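Local coordinates for alkaline serine protease (Pseudoalteromonas sp., PDB 1Y9Z), which probably hydrolyses peptide bonds in proteins as a cold-adapted serine endopeptidase of the subtilisin family, at residues Ile26-Ser31 / Thr67-Thr72; Lys97-Ala102 / Met128-Ser133; Trp104-Ser107 / Val111-Ile114. All coordinates share one frame; numbering follows the deposited sequence.

Contact 1: Ile26-Ser31 / Thr67-Thr72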
ATOM      1  N   ILE A  26      10.301   6.273 -14.823  1.00  9.53           N
ATOM      2  CA  ILE A  26      10.390   6.041 -13.389  1.00  9.22           C
ATOM      3  C   ILE A  26      11.087   4.704 -13.167  1.00  9.20           C
ATOM      4  O   ILE A  26      10.742   3.702 -13.792  1.00  9.69           O
ATOM      5  CB  ILE A  26       8.993   6.038 -12.709  1.00  8.62           C
ATOM      6  CG1 ILE A  26       9.143   5.683 -11.226  1.00  8.70           C
ATOM      7  CG2 ILE A  26       8.053   5.062 -13.408  1.00  9.04           C
ATOM      8  CD1 ILE A  26       7.917   5.980 -10.390  1.00  9.77           C
ATOM      9  N   CYS A  27      12.089   4.707 -12.295  1.00  9.00           N
ATOM     10  CA  CYS A  27      12.846   3.500 -11.993  1.00  9.69           C
ATOM     11  C   CYS A  27      12.486   2.990 -10.616  1.00  9.22           C
ATOM     12  O   CYS A  27      12.548   3.731  -9.633  1.00 10.01           O
ATOM     13  CB  CYS A  27      14.336   3.797 -12.040  1.00  9.64           C
ATOM     14  SG  CYS A  27      15.460   2.363 -12.008  1.00 10.32           S
ATOM     15  N   ILE A  28      12.113   1.718 -10.561  1.00  8.47           N
ATOM     16  CA  ILE A  28      11.734   1.075  -9.314  1.00  8.33           C
ATOM     17  C   ILE A  28      12.875   0.192  -8.818  1.00  8.76           C
ATOM     18  O   ILE A  28      13.187  -0.838  -9.423  1.00  9.61           O
ATOM     19  CB  ILE A  28      10.481   0.193  -9.502  1.00  7.62           C
ATOM     20  CG1 ILE A  28       9.343   1.018 -10.105  1.00  9.16           C
ATOM     21  CG2 ILE A  28      10.052  -0.384  -8.168  1.00  8.09           C
ATOM     22  CD1 ILE A  28       8.132   0.188 -10.509  1.00  9.14           C
ATOM     23  N   ILE A  29      13.515   0.614  -7.731  1.00  8.03           N
ATOM     24  CA  ILE A  29      14.596  -0.163  -7.129  1.00  8.54           C
ATOM     25  C   ILE A  29      13.886  -0.982  -6.061  1.00  9.13           C
ATOM     26  O   ILE A  29      13.446  -0.445  -5.041  1.00  8.75           O
ATOM     27  CB  ILE A  29      15.657   0.757  -6.493  1.00  7.84           C
ATOM     28  CG1 ILE A  29      16.306   1.619  -7.581  1.00  8.83           C
ATOM     29  CG2 ILE A  29      16.705  -0.072  -5.762  1.00  9.31           C
ATOM     30  CD1 ILE A  29      17.408   2.539  -7.075  1.00  8.84           C
ATOM     31  N   ASP A  30      13.763  -2.283  -6.296  1.00  8.29           N
ATOM     32  CA  ASP A  30      13.031  -3.124  -5.364  1.00  8.49           C
ATOM     33  C   ASP A  30      13.342  -4.607  -5.591  1.00  8.85           C
ATOM     34  O   ASP A  30      14.450  -4.956  -6.001  1.00  9.93           O
ATOM     35  CB  ASP A  30      11.530  -2.844  -5.540  1.00  8.74           C
ATOM     36  CG  ASP A  30      10.750  -2.969  -4.245  1.00  8.54           C
ATOM     37  OD1 ASP A  30      10.720  -4.079  -3.680  1.00 10.03           O
ATOM     38  OD2 ASP A  30      10.161  -1.958  -3.797  1.00  9.53           O
ATOM     39  N   SER A  31      12.360  -5.473  -5.345  1.00  9.43           N
ATOM     40  CA  SER A  31      12.567  -6.916  -5.491  1.00  9.79           C
ATOM     41  C   SER A  31      12.189  -7.519  -6.840  1.00 10.36           C
ATOM     42  O   SER A  31      11.913  -8.715  -6.930  1.00 11.09           O
ATOM     43  CB  SER A  31      11.814  -7.668  -4.389  1.00  9.89           C
ATOM     44  OG  SER A  31      10.413  -7.688  -4.628  1.00 10.83           O
ATOM     45  N   THR A  67       6.673  -6.137  -7.060  1.00  8.70           N
ATOM     46  CA  THR A  67       5.536  -6.291  -7.954  1.00  8.10           C
ATOM     47  C   THR A  67       4.330  -5.538  -7.393  1.00  7.93           C
ATOM     48  O   THR A  67       3.545  -4.959  -8.145  1.00  8.97           O
ATOM     49  CB  THR A  67       5.215  -7.790  -8.152  1.00  7.82           C
ATOM     50  OG1 THR A  67       6.305  -8.411  -8.849  1.00  8.75           O
ATOM     51  CG2 THR A  67       3.938  -7.975  -8.958  1.00  8.92           C
ATOM     52  N   HIS A  68       4.192  -5.534  -6.070  1.00  6.98           N
ATOM     53  CA  HIS A  68       3.095  -4.824  -5.425  1.00  7.99           C
ATOM     54  C   HIS A  68       3.318  -3.321  -5.640  1.00  8.06           C
ATOM     55  O   HIS A  68       2.408  -2.593  -6.036  1.00  8.69           O
ATOM     56  CB  HIS A  68       3.067  -5.173  -3.934  1.00  8.66           C
ATOM     57  CG  HIS A  68       1.800  -4.777  -3.240  1.00  8.02           C
ATOM     58  ND1 HIS A  68       1.546  -3.487  -2.827  1.00  8.51           N
ATOM     59  CD2 HIS A  68       0.710  -5.505  -2.896  1.00  8.44           C
ATOM     60  CE1 HIS A  68       0.353  -3.436  -2.259  1.00  8.46           C
ATOM     61  NE2 HIS A  68      -0.175  -4.647  -2.288  1.00  7.89           N
ATOM     62  N   VAL A  69       4.545  -2.872  -5.394  1.00  7.79           N
ATOM     63  CA  VAL A  69       4.917  -1.474  -5.582  1.00  8.70           C
ATOM     64  C   VAL A  69       4.674  -1.054  -7.038  1.00  8.05           C
ATOM     65  O   VAL A  69       4.090   0.000  -7.299  1.00  8.03           O
ATOM     66  CB  VAL A  69       6.405  -1.269  -5.204  1.00  8.41           C
ATOM     67  CG1 VAL A  69       6.892   0.097  -5.658  1.00  9.17           C
ATOM     68  CG2 VAL A  69       6.574  -1.413  -3.694  1.00  8.98           C
ATOM     69  N   ALA A  70       5.105  -1.890  -7.979  1.00  8.10           N
ATOM     70  CA  ALA A  70       4.930  -1.607  -9.402  1.00  9.10           C
ATOM     71  C   ALA A  70       3.454  -1.500  -9.774  1.00  9.48           C
ATOM     72  O   ALA A  70       3.070  -0.642 -10.571  1.00  9.41           O
ATOM     73  CB  ALA A  70       5.603  -2.691 -10.238  1.00  9.39           C
ATOM     74  N   GLY A  71       2.629  -2.373  -9.200  1.00  8.99           N
ATOM     75  CA  GLY A  71       1.204  -2.341  -9.483  1.00  9.10           C
ATOM     76  C   GLY A  71       0.564  -1.035  -9.045  1.00  8.08           C
ATOM     77  O   GLY A  71      -0.350  -0.530  -9.697  1.00  9.73           O
ATOM     78  N   THR A  72       1.032  -0.477  -7.932  1.00  7.88           N
ATOM     79  CA  THR A  72       0.478   0.784  -7.451  1.00  8.58           C
ATOM     80  C   THR A  72       0.813   1.910  -8.430  1.00  8.42           C
ATOM     81  O   THR A  72       0.013   2.826  -8.644  1.00  9.04           O
ATOM     82  CB  THR A  72       1.026   1.121  -6.051  1.00  7.80           C
ATOM     83  OG1 THR A  72       0.540   0.157  -5.112  1.00  8.87           O
ATOM     84  CG2 THR A  72       0.581   2.512  -5.618  1.00  8.69           C
TER

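Contact 2: Lys97-Ala102 / Met128-Ser133. With PMS (phenylmethanesulfonic acid), chain H.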
ATOM      1  N   LYS A  97      16.462  -4.729  -9.812  1.00  9.89           N
ATOM      2  CA  LYS A  97      16.172  -5.695  -8.758  1.00  9.73           C
ATOM      3  C   LYS A  97      17.345  -5.843  -7.792  1.00  9.22           C
ATOM      4  O   LYS A  97      18.379  -6.416  -8.141  1.00 11.50           O
ATOM      5  CB  LYS A  97      15.841  -7.047  -9.401  1.00  9.71           C
ATOM      6  CG  LYS A  97      15.436  -8.144  -8.433  1.00  9.36           C
ATOM      7  CD  LYS A  97      15.210  -9.442  -9.194  1.00 10.83           C
ATOM      8  CE  LYS A  97      14.940 -10.614  -8.274  1.00 11.33           C
ATOM      9  NZ  LYS A  97      14.887 -11.888  -9.050  1.00 13.16           N
ATOM     10  N   VAL A  98      17.176  -5.329  -6.577  1.00 10.11           N
ATOM     11  CA  VAL A  98      18.228  -5.408  -5.568  1.00 10.52           C
ATOM     12  C   VAL A  98      17.943  -6.460  -4.499  1.00 10.64           C
ATOM     13  O   VAL A  98      18.832  -6.823  -3.730  1.00 11.80           O
ATOM     14  CB  VAL A  98      18.446  -4.039  -4.870  1.00 10.10           C
ATOM     15  CG1 VAL A  98      18.900  -3.003  -5.890  1.00 11.70           C
ATOM     16  CG2 VAL A  98      17.163  -3.589  -4.180  1.00 10.97           C
ATOM     17  N   PHE A  99      16.707  -6.952  -4.453  1.00  9.26           N
ATOM     18  CA  PHE A  99      16.325  -7.958  -3.465  1.00 10.38           C
ATOM     19  C   PHE A  99      15.958  -9.318  -4.033  1.00 11.46           C
ATOM     20  O   PHE A  99      15.266  -9.417  -5.050  1.00 11.78           O
ATOM     21  CB  PHE A  99      15.117  -7.497  -2.641  1.00 10.88           C
ATOM     22  CG  PHE A  99      15.358  -6.272  -1.813  1.00 12.90           C
ATOM     23  CD1 PHE A  99      14.727  -5.076  -2.130  1.00 14.64           C
ATOM     24  CD2 PHE A  99      16.188  -6.319  -0.699  1.00 15.33           C
ATOM     25  CE1 PHE A  99      14.916  -3.939  -1.346  1.00 15.35           C
ATOM     26  CE2 PHE A  99      16.384  -5.188   0.091  1.00 15.43           C
ATOM     27  CZ  PHE A  99      15.746  -3.997  -0.235  1.00 16.20           C
ATOM     28  N   ASN A 100      16.427 -10.364  -3.357  1.00 12.24           N
ATOM     29  CA  ASN A 100      16.083 -11.734  -3.706  1.00 12.88           C
ATOM     30  C   ASN A 100      15.187 -12.142  -2.542  1.00 13.30           C
ATOM     31  O   ASN A 100      15.033 -11.386  -1.581  1.00 13.30           O
ATOM     32  CB  ASN A 100      17.310 -12.651  -3.732  1.00 13.45           C
ATOM     33  CG  ASN A 100      18.214 -12.388  -4.916  1.00 14.49           C
ATOM     34  OD1 ASN A 100      17.753 -12.257  -6.050  1.00 15.50           O
ATOM     35  ND2 ASN A 100      19.516 -12.328  -4.660  1.00 14.56           N
ATOM     36  N   GLU A 101      14.601 -13.328  -2.624  1.00 13.25           N
ATOM     37  CA  GLU A 101      13.738 -13.813  -1.555  1.00 15.54           C
ATOM     38  C   GLU A 101      14.465 -13.761  -0.211  1.00 16.62           C
ATOM     39  O   GLU A 101      13.878 -13.403   0.808  1.00 18.51           O
ATOM     40  CB  GLU A 101      13.306 -15.248  -1.858  1.00 15.65           C
ATOM     41  CG  GLU A 101      12.416 -15.876  -0.800  1.00 17.07           C
ATOM     42  CD  GLU A 101      12.067 -17.318  -1.118  1.00 18.01           C
ATOM     43  OE1 GLU A 101      11.251 -17.906  -0.379  1.00 19.64           O
ATOM     44  OE2 GLU A 101      12.609 -17.865  -2.103  1.00 18.17           O
ATOM     45  N   ALA A 102      15.750 -14.109  -0.223  1.00 18.32           N
ATOM     46  CA  ALA A 102      16.565 -14.124   0.988  1.00 19.37           C
ATOM     47  C   ALA A 102      16.924 -12.740   1.531  1.00 19.45           C
ATOM     48  O   ALA A 102      17.279 -12.605   2.704  1.00 21.07           O
ATOM     49  CB  ALA A 102      17.836 -14.925   0.740  1.00 19.63           C
ATOM     50  N   MET A 128      12.194   4.375  -4.207  1.00  9.49           N
ATOM     51  CA  MET A 128      12.805   3.371  -3.351  1.00  9.18           C
ATOM     52  C   MET A 128      11.984   3.030  -2.114  1.00  8.79           C
ATOM     53  O   MET A 128      12.037   3.729  -1.099  1.00  8.91           O
ATOM     54  CB  MET A 128      14.198   3.866  -2.945  1.00  9.48           C
ATOM     55  CG  MET A 128      15.073   4.186  -4.154  1.00 10.12           C
ATOM     56  SD  MET A 128      16.582   5.125  -3.817  1.00  9.92           S
ATOM     57  CE  MET A 128      15.933   6.784  -3.721  1.00 11.45           C
ATOM     58  N   SER A 129      11.213   1.950  -2.210  1.00  9.40           N
ATOM     59  CA  SER A 129      10.402   1.490  -1.091  1.00  9.21           C
ATOM     60  C   SER A 129      11.284   0.561  -0.278  1.00 11.13           C
ATOM     61  O   SER A 129      11.033  -0.639  -0.173  1.00 11.45           O
ATOM     62  CB  SER A 129       9.161   0.753  -1.596  1.00 10.36           C
ATOM     63  OG  SER A 129       8.220   1.666  -2.131  1.00  9.35           O
ATOM     64  N   LEU A 130      12.336   1.144   0.287  1.00 10.61           N
ATOM     65  CA  LEU A 130      13.311   0.412   1.076  1.00 10.68           C
ATOM     66  C   LEU A 130      14.020   1.386   2.001  1.00 10.10           C
ATOM     67  O   LEU A 130      13.961   2.598   1.801  1.00  9.97           O
ATOM     68  CB  LEU A 130      14.323  -0.264   0.144  1.00 11.78           C
ATOM     69  CG  LEU A 130      15.094   0.638  -0.829  1.00 12.08           C
ATOM     70  CD1 LEU A 130      16.311   1.233  -0.131  1.00 14.41           C
ATOM     71  CD2 LEU A 130      15.543  -0.172  -2.034  1.00 15.21           C
ATOM     72  N   GLY A 131      14.694   0.851   3.012  1.00 11.06           N
ATOM     73  CA  GLY A 131      15.401   1.711   3.938  1.00 11.65           C
ATOM     74  C   GLY A 131      16.301   0.961   4.893  1.00 11.47           C
ATOM     75  O   GLY A 131      16.082  -0.216   5.185  1.00 14.13           O
ATOM     76  N   GLY A 132      17.326   1.662   5.365  1.00 10.73           N
ATOM     77  CA  GLY A 132      18.270   1.104   6.312  1.00  9.98           C
ATOM     78  C   GLY A 132      18.519   2.147   7.384  1.00  9.59           C
ATOM     79  O   GLY A 132      18.223   3.325   7.189  1.00  9.36           O
ATOM     80  N   SER A 133      19.067   1.728   8.515  1.00  9.94           N
ATOM     81  CA  SER A 133      19.321   2.655   9.612  1.00 10.78           C
ATOM     82  C   SER A 133      20.600   3.477   9.461  1.00 10.20           C
ATOM     83  O   SER A 133      20.709   4.566  10.023  1.00 10.16           O
ATOM     84  CB  SER A 133      19.356   1.890  10.935  1.00 12.55           C
ATOM     85  OG  SER A 133      20.321   0.853  10.894  1.00 13.57           O
TER
HETATM   86  C   PMS H 601       9.754  -1.846   3.795  1.00 26.89           C
HETATM   87  S   PMS H 601       9.270  -0.192   3.242  1.00 23.22           S
HETATM   88  C1  PMS H 601      11.179  -2.260   3.348  1.00 29.13           C
HETATM   89  C2  PMS H 601      12.282  -1.957   4.226  1.00 30.04           C
HETATM   90  C3  PMS H 601      13.614  -2.323   3.853  1.00 30.45           C
HETATM   91  C4  PMS H 601      13.797  -2.995   2.582  1.00 31.23           C
HETATM   92  C5  PMS H 601      12.719  -3.296   1.715  1.00 29.68           C
HETATM   93  C6  PMS H 601      11.371  -2.949   2.045  1.00 30.20           C
HETATM   94  O2S PMS H 601      10.459   0.652   3.288  1.00 25.77           O
HETATM   95  O1S PMS H 601       8.250   0.336   4.117  1.00 25.19           O

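Contact 3: Trp104-Ser107 / Val111-Ile114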
ATOM      1  N   TRP A 104      18.709  -8.593   0.486  1.00 15.01           N
ATOM      2  CA  TRP A 104      19.536  -7.833  -0.447  1.00 15.75           C
ATOM      3  C   TRP A 104      20.555  -8.751  -1.114  1.00 16.08           C
ATOM      4  O   TRP A 104      21.357  -9.401  -0.440  1.00 17.36           O
ATOM      5  CB  TRP A 104      20.253  -6.689   0.280  1.00 15.37           C
ATOM      6  CG  TRP A 104      21.106  -5.830  -0.618  1.00 15.01           C
ATOM      7  CD1 TRP A 104      22.364  -6.113  -1.076  1.00 15.70           C
ATOM      8  CD2 TRP A 104      20.757  -4.554  -1.172  1.00 14.71           C
ATOM      9  NE1 TRP A 104      22.818  -5.092  -1.878  1.00 15.85           N
ATOM     10  CE2 TRP A 104      21.853  -4.123  -1.954  1.00 15.58           C
ATOM     11  CE3 TRP A 104      19.624  -3.732  -1.084  1.00 14.16           C
ATOM     12  CZ2 TRP A 104      21.851  -2.905  -2.644  1.00 15.11           C
ATOM     13  CZ3 TRP A 104      19.622  -2.518  -1.771  1.00 14.11           C
ATOM     14  CH2 TRP A 104      20.730  -2.119  -2.540  1.00 15.01           C
ATOM     15  N   GLY A 105      20.518  -8.801  -2.443  1.00 15.37           N
ATOM     16  CA  GLY A 105      21.436  -9.648  -3.181  1.00 14.49           C
ATOM     17  C   GLY A 105      22.192  -8.921  -4.277  1.00 14.48           C
ATOM     18  O   GLY A 105      22.984  -9.529  -4.994  1.00 15.07           O
ATOM     19  N   TYR A 106      21.946  -7.621  -4.409  1.00 13.61           N
ATOM     20  CA  TYR A 106      22.611  -6.812  -5.425  1.00 13.35           C
ATOM     21  C   TYR A 106      24.124  -6.951  -5.260  1.00 13.62           C
ATOM     22  O   TYR A 106      24.630  -6.946  -4.139  1.00 14.93           O
ATOM     23  CB  TYR A 106      22.196  -5.347  -5.269  1.00 13.33           C
ATOM     24  CG  TYR A 106      22.220  -4.543  -6.550  1.00 12.17           C
ATOM     25  CD1 TYR A 106      21.454  -4.927  -7.650  1.00 12.26           C
ATOM     26  CD2 TYR A 106      22.973  -3.374  -6.647  1.00 12.73           C
ATOM     27  CE1 TYR A 106      21.430  -4.162  -8.816  1.00 12.82           C
ATOM     28  CE2 TYR A 106      22.959  -2.600  -7.809  1.00 12.07           C
ATOM     29  CZ  TYR A 106      22.185  -3.001  -8.888  1.00 12.56           C
ATOM     30  OH  TYR A 106      22.169  -2.240 -10.034  1.00 13.01           O
ATOM     31  N   SER A 107      24.839  -7.078  -6.373  1.00 14.30           N
ATOM     32  CA  SER A 107      26.292  -7.235  -6.329  1.00 14.62           C
ATOM     33  C   SER A 107      26.997  -5.966  -5.880  1.00 15.26           C
ATOM     34  O   SER A 107      28.179  -5.994  -5.538  1.00 16.53           O
ATOM     35  CB  SER A 107      26.827  -7.639  -7.703  1.00 15.96           C
ATOM     36  OG  SER A 107      26.733  -6.569  -8.626  1.00 17.70           O
ATOM     37  N   VAL A 111      23.811   3.112  -4.187  1.00 11.37           N
ATOM     38  CA  VAL A 111      24.277   4.180  -5.059  1.00 11.65           C
ATOM     39  C   VAL A 111      24.453   3.625  -6.470  1.00 10.87           C
ATOM     40  O   VAL A 111      24.082   4.273  -7.448  1.00 10.96           O
ATOM     41  CB  VAL A 111      25.617   4.775  -4.555  1.00 11.94           C
ATOM     42  CG1 VAL A 111      26.270   5.616  -5.644  1.00 14.51           C
ATOM     43  CG2 VAL A 111      25.361   5.638  -3.322  1.00 13.51           C
ATOM     44  N   ALA A 112      25.001   2.416  -6.573  1.00 11.34           N
ATOM     45  CA  ALA A 112      25.206   1.793  -7.877  1.00 11.17           C
ATOM     46  C   ALA A 112      23.867   1.509  -8.555  1.00  9.97           C
ATOM     47  O   ALA A 112      23.743   1.645  -9.774  1.00 11.55           O
ATOM     48  CB  ALA A 112      26.005   0.504  -7.725  1.00 12.07           C
ATOM     49  N   ALA A 113      22.871   1.111  -7.765  1.00 10.05           N
ATOM     50  CA  ALA A 113      21.541   0.825  -8.297  1.00  9.52           C
ATOM     51  C   ALA A 113      20.935   2.107  -8.855  1.00 10.24           C
ATOM     52  O   ALA A 113      20.331   2.103  -9.929  1.00 10.72           O
ATOM     53  CB  ALA A 113      20.648   0.250  -7.201  1.00  9.32           C
ATOM     54  N   ILE A 114      21.088   3.204  -8.123  1.00 10.11           N
ATOM     55  CA  ILE A 114      20.564   4.482  -8.579  1.00  9.67           C
ATOM     56  C   ILE A 114      21.312   4.900  -9.848  1.00 10.63           C
ATOM     57  O   ILE A 114      20.699   5.374 -10.802  1.00 10.85           O
ATOM     58  CB  ILE A 114      20.710   5.561  -7.484  1.00  9.63           C
ATOM     59  CG1 ILE A 114      19.878   5.162  -6.262  1.00  9.78           C
ATOM     60  CG2 ILE A 114      20.251   6.913  -8.015  1.00 10.93           C
ATOM     61  CD1 ILE A 114      20.082   6.064  -5.052  1.00 11.85           C
TER

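Contact 1: Ile26-Ser31 / Thr67-Thr72
Asp30, whose carboxylate rests on Val69 of the helix, has one oxygen, OD1, gripped by two nitrogens. It accepts the backbone N-H of Ser31 on the anti lone pair (N to OD1 2.7 Å, N-H...O angle 139°) and is hydrogen-bonded to His65 ND1, just before the helical segment. The other oxygen, OD2, meets carbon: Val69 CG2 lies 3.6 Å from it. Two residues earlier on the strand, Ile28 carries the apolar part. Because its CG1 stands beside the backbone N (chi1 -55°) and the chain then extends, CD1 arrives at the helix surface, 3.8 Å from Ala70 CB, while CG2 lies alongside Val69 CG1, 4.1 Å away, the two side chains pointing in opposite senses. The strand and helix axes come within 9.4 Å and run nearly antiparallel, at 157°. The Asp30–His65 bond, with Ser369 and His65 lining the inhibitor pocket, is consistent with the Asp-His-Ser catalytic triad of subtilases. An alanine at Asp30 would remove the acceptor, and would probably leave His65 ND1 and the Ser31 amide without their shared partner. This implies a division of labour: hydrocarbon contacts fill part of the space between strand and helix, while OD1 ties the imidazole to the strand end.

Contact 2: Lys97-Ala102 / Met128-Ser133
The inhibitor-binding cleft of this subtilase is lined at one point by Phe99, at the end of strand 92-100, and Leu130, in the loop that follows strand 125-128. Both residues belong to the pocket that holds phenylmethanesulfonic acid, and the Ser-Leu-Gly run of residues 129-131 is consistent with the substrate-binding segment of subtilisins. Across the two segments the contact is purely apolar: Leu130 CD2 reaches Phe99 CE1 at 3.9 Å, the two side chains crossing at a slant, and the same methyl lies 4.3 Å from Val98 CG2. Leu130 takes the crowded position, with CG between its backbone N and carbonyl carbon (chi1 57°), which brings the CD2 methyl to Val98 and Phe99 while CB remains beside the ligand, 3.7 Å from its C4. Val98 supports the aromatic ring from one face, its CG2 lying 3.5 Å above the plane and displaced toward the rim. The loop backbone is shaped by an inverse gamma turn centred on Ser129, closed by a weak bond from Leu130 N to Met128 O; Ser129 OG is held by Ser369 O. Thr368 OG1 is hydrogen-bonded to the inhibitor. On the aromatic side of the ligand, Phe99 CZ stands 3.6 Å from C4 of its phenyl ring, while Ser129 O lies 3.2 Å from the ring carbon C6.

Contact 3: Trp104-Ser107 / Val111-Ile114
Tyr106 extends its phenol toward helix 110-119 and meets Ala112 and Ala113 along one side of the ring, centred on CE2, CZ and OH. The loop and this helix form part of the connection between the parallel strands 92-100 and 125-128 of the subtilisin-like alpha/beta sheet. The closest carbon contact between side chains is Tyr106 CE2 to Ala113 CB, 3.7 Å; the Ala112 methyl is farther off, 4.3 Å from the same CE2. The ring does not lie flat on the helix. The carbonyl carbon of Ala112 sits at the ring edge, near its plane, whereas Ala113 N approaches at a slant. Farther out, the phenol oxygen passes over the helix backbone, with Tyr106 OH 3.6 Å from Ala113 CA. Placing CG roughly opposite the backbone N (chi1 -151°) carries the ring away from the loop backbone and lets its far end reach these atoms.

Trp104 is turned quite differently. Its indole plane makes an angle of about 77° with the Tyr106 ring, so the two aromatics do not stack in parallel; instead Tyr106 CB lies 3.1 Å above one indole face, offset toward the rim. The indole NE1 makes a weak hydrogen bond to Ser108 O, beyond the end of the loop segment. The Tyr106 side chain also touches Val96 and Val98, so it lies between strand 92-100 and helix 110-119, touching both.

Small alanine methyls on the near side of the helix permit this close approach of an aromatic ring. The contact to the helix is therefore chiefly van der Waals in character: the ring packs through carbon contacts, and its buried hydroxyl has a weak polar partner in Thr116 OG1, itself hydrogen-bonded to Ala112 O one turn earlier.

How the contacts relate
All three contacts lie around strands 25-30 and 92-100, parallel neighbours in the central sheet of the subtilisin-like domain. Contact 1 comes first along the chain; contact 2 spans the excursion from 97 to 133, and contact 3 falls within it. Centres of contacts 1 and 2 are about 11 Å apart, those of 2 and 3 about 9 Å, and those of 1 and 3 about 15 Å. Asp30 O and Val98 N, 2.8 Å apart, probably hydrogen-bond contact 1 to contact 2, and Val98 O probably receives Gly105 N of contact 3. Ile29 also packs against Ala113 and Ile114, so the strand carrying Asp30 touches helix 110-119, while the neighbouring strand bears inhibitor-pocket Phe99.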